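Local coordinates for putative peptide ABC-transport system periplasmic peptide-binding protein (Campylobacter jejuni, PDB 4OEV) that binds nickel(II) together with oxalate outside the cytoplasm and probably hands the metal to an ABC-type importer, at residues R259-Y264 with E308-S313. Residues are numbered along the deposited sequence; the frame is centred on the assembly and turned at random.
Sequences RQALNY and EDLLVS
The carbonyl oxygen Arg259 O is gripped twice by Asn263: the backbone N donates the helical bond, and the side-chain ND2, 3.0 Å from Arg259 O, adds a nearly straight one (N-H...O 169°) from the opposite face of the carbonyl plane. A short amide suits this place, because ND2 can fold back on its own helix and also reach Phe454 O, tying helix 256-265 to strand 454-467.

Another face of that helix meets helix 304-313 through apolar groups. Ala261 stands at the closest pairing of the backbones, its CA 5.8 Å from Leu310 CA. Its small methyl is consistent with the 8.5 Å between the segment axes. Ala261 CB touches Leu310 CB at 3.9 Å and also meets Leu311 CD2. Leu310 spreads its two methyls over the neighbouring side chains: CD1 reaches the edge of the Tyr264 ring, near its plane, where Tyr264 CD2 lies 3.5 Å from Leu310 CD1, and Leu310 CD2 lies near Gln260 OE1. With CG beside the backbone N (chi1 -68°), Leu311 brings its end toward Ala261 and also packs on Phe324.

Away from the nickel site, the two helix segments, with their N-to-C directions 164° apart, form an antiparallel helix pair packed through an alanine and two leucines, joining the strand 454-467 side of this solute-binding protein to its small sheet containing strand 324-326.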
loop_
_atom_site.group_PDB
_atom_site.type_symbol
_atom_site.label_atom_id
_atom_site.label_comp_id
_atom_site.label_asym_id
_atom_site.label_seq_id
_atom_site.Cartn_x
_atom_site.Cartn_y
_atom_site.Cartn_z
ATOM N N ARG A 259 8.118 -13.048 20.822
ATOM C CA ARG A 259 7.745 -11.904 20.023
ATOM C C ARG A 259 7.592 -10.658 20.906
ATOM O O ARG A 259 8.001 -9.562 20.512
ATOM C CB ARG A 259 6.436 -12.191 19.259
ATOM C CG ARG A 259 6.637 -13.047 18.053
ATOM C CD ARG A 259 5.335 -13.300 17.372
ATOM N NE ARG A 259 4.543 -14.363 18.019
ATOM C CZ ARG A 259 3.333 -14.191 18.545
ATOM N NH1 ARG A 259 2.725 -15.253 19.065
ATOM N NH2 ARG A 259 2.713 -12.982 18.556
ATOM N N GLN A 260 7.055 -10.817 22.116
ATOM C CA GLN A 260 6.974 -9.665 23.001
ATOM C C GLN A 260 8.390 -9.210 23.420
ATOM O O GLN A 260 8.704 -8.025 23.503
ATOM C CB GLN A 260 6.160 -10.012 24.239
ATOM C CG GLN A 260 4.726 -10.424 23.947
ATOM C CD GLN A 260 4.001 -10.882 25.213
ATOM O OE1 GLN A 260 4.548 -11.653 26.009
ATOM N NE2 GLN A 260 2.768 -10.425 25.391
ATOM N N ALA A 261 9.240 -10.175 23.691
ATOM C CA ALA A 261 10.604 -9.841 24.112
ATOM C C ALA A 261 11.328 -9.039 23.017
ATOM O O ALA A 261 12.000 -8.037 23.313
ATOM C CB ALA A 261 11.349 -11.091 24.470
ATOM N N LEU A 262 11.199 -9.468 21.762
ATOM C CA LEU A 262 11.855 -8.763 20.665
ATOM C C LEU A 262 11.316 -7.335 20.504
ATOM O O LEU A 262 12.061 -6.409 20.161
ATOM C CB LEU A 262 11.693 -9.544 19.366
ATOM C CG LEU A 262 12.351 -10.917 19.467
ATOM C CD1 LEU A 262 12.040 -11.716 18.293
ATOM C CD2 LEU A 262 13.890 -10.777 19.572
ATOM N N ASN A 263 10.037 -7.144 20.793
ATOM C CA ASN A 263 9.481 -5.791 20.798
ATOM C C ASN A 263 10.109 -4.927 21.907
ATOM O O ASN A 263 10.513 -3.802 21.644
ATOM C CB ASN A 263 7.986 -5.839 20.949
ATOM C CG ASN A 263 7.285 -5.894 19.596
ATOM O OD1 ASN A 263 7.041 -4.853 18.981
ATOM N ND2 ASN A 263 7.014 -7.099 19.112
ATOM N N TYR A 264 10.221 -5.466 23.123
ATOM C CA TYR A 264 10.813 -4.718 24.254
ATOM C C TYR A 264 12.292 -4.418 24.038
ATOM O O TYR A 264 12.876 -3.521 24.696
ATOM C CB TYR A 264 10.637 -5.488 25.580
ATOM C CG TYR A 264 9.246 -5.387 26.190
ATOM C CD1 TYR A 264 8.739 -4.168 26.612
ATOM C CD2 TYR A 264 8.452 -6.517 26.359
ATOM C CE1 TYR A 264 7.467 -4.073 27.170
ATOM C CE2 TYR A 264 7.202 -6.436 26.919
ATOM C CZ TYR A 264 6.706 -5.205 27.323
ATOM O OH TYR A 264 5.432 -5.106 27.855
ATOM N N GLU A 308 14.706 -9.711 28.455
ATOM C CA GLU A 308 15.423 -10.843 29.006
ATOM C C GLU A 308 14.569 -11.638 29.993
ATOM O O GLU A 308 14.543 -12.848 29.914
ATOM C CB GLU A 308 16.753 -10.372 29.669
ATOM C CG GLU A 308 17.764 -10.010 28.601
ATOM C CD GLU A 308 19.117 -9.588 29.148
ATOM O OE1 GLU A 308 19.263 -9.509 30.382
ATOM O OE2 GLU A 308 20.018 -9.321 28.329
ATOM N N ASP A 309 13.832 -10.966 30.871
ATOM C CA ASP A 309 12.948 -11.653 31.805
ATOM C C ASP A 309 11.921 -12.529 31.053
ATOM O O ASP A 309 11.590 -13.644 31.491
ATOM C CB ASP A 309 12.217 -10.637 32.695
ATOM C CG ASP A 309 13.133 -9.960 33.686
ATOM O OD1 ASP A 309 14.320 -10.347 33.769
ATOM O OD2 ASP A 309 12.670 -9.018 34.369
ATOM N N LEU A 310 11.447 -12.035 29.911
ATOM C CA LEU A 310 10.483 -12.769 29.120
ATOM C C LEU A 310 11.105 -14.000 28.496
ATOM O O LEU A 310 10.457 -15.059 28.424
ATOM C CB LEU A 310 9.889 -11.896 28.001
ATOM C CG LEU A 310 8.727 -10.975 28.393
ATOM C CD1 LEU A 310 8.498 -9.927 27.298
ATOM C CD2 LEU A 310 7.481 -11.800 28.600
ATOM N N LEU A 311 12.325 -13.866 27.985
ATOM C CA LEU A 311 12.973 -15.030 27.366
ATOM C C LEU A 311 13.310 -16.102 28.463
ATOM O O LEU A 311 13.182 -17.303 28.217
ATOM C CB LEU A 311 14.240 -14.624 26.598
ATOM C CG LEU A 311 14.006 -13.777 25.335
ATOM C CD1 LEU A 311 15.328 -13.502 24.655
ATOM C CD2 LEU A 311 13.072 -14.505 24.339
ATOM N N VAL A 312 13.717 -15.676 29.654
ATOM C CA VAL A 312 13.918 -16.653 30.755
ATOM C C VAL A 312 12.585 -17.377 30.990
ATOM O O VAL A 312 12.525 -18.625 30.911
ATOM C CB VAL A 312 14.400 -15.969 32.027
ATOM C CG1 VAL A 312 14.395 -16.918 33.260
ATOM C CG2 VAL A 312 15.813 -15.461 31.800
ATOM N N SER A 313 11.512 -16.586 31.104
ATOM C CA SER A 313 10.190 -17.123 31.334
ATOM C C SER A 313 9.757 -18.098 30.250
ATOM O O SER A 313 8.996 -19.018 30.534
ATOM C CB SER A 313 9.178 -15.994 31.445
ATOM O OG SER A 313 7.864 -16.487 31.606
#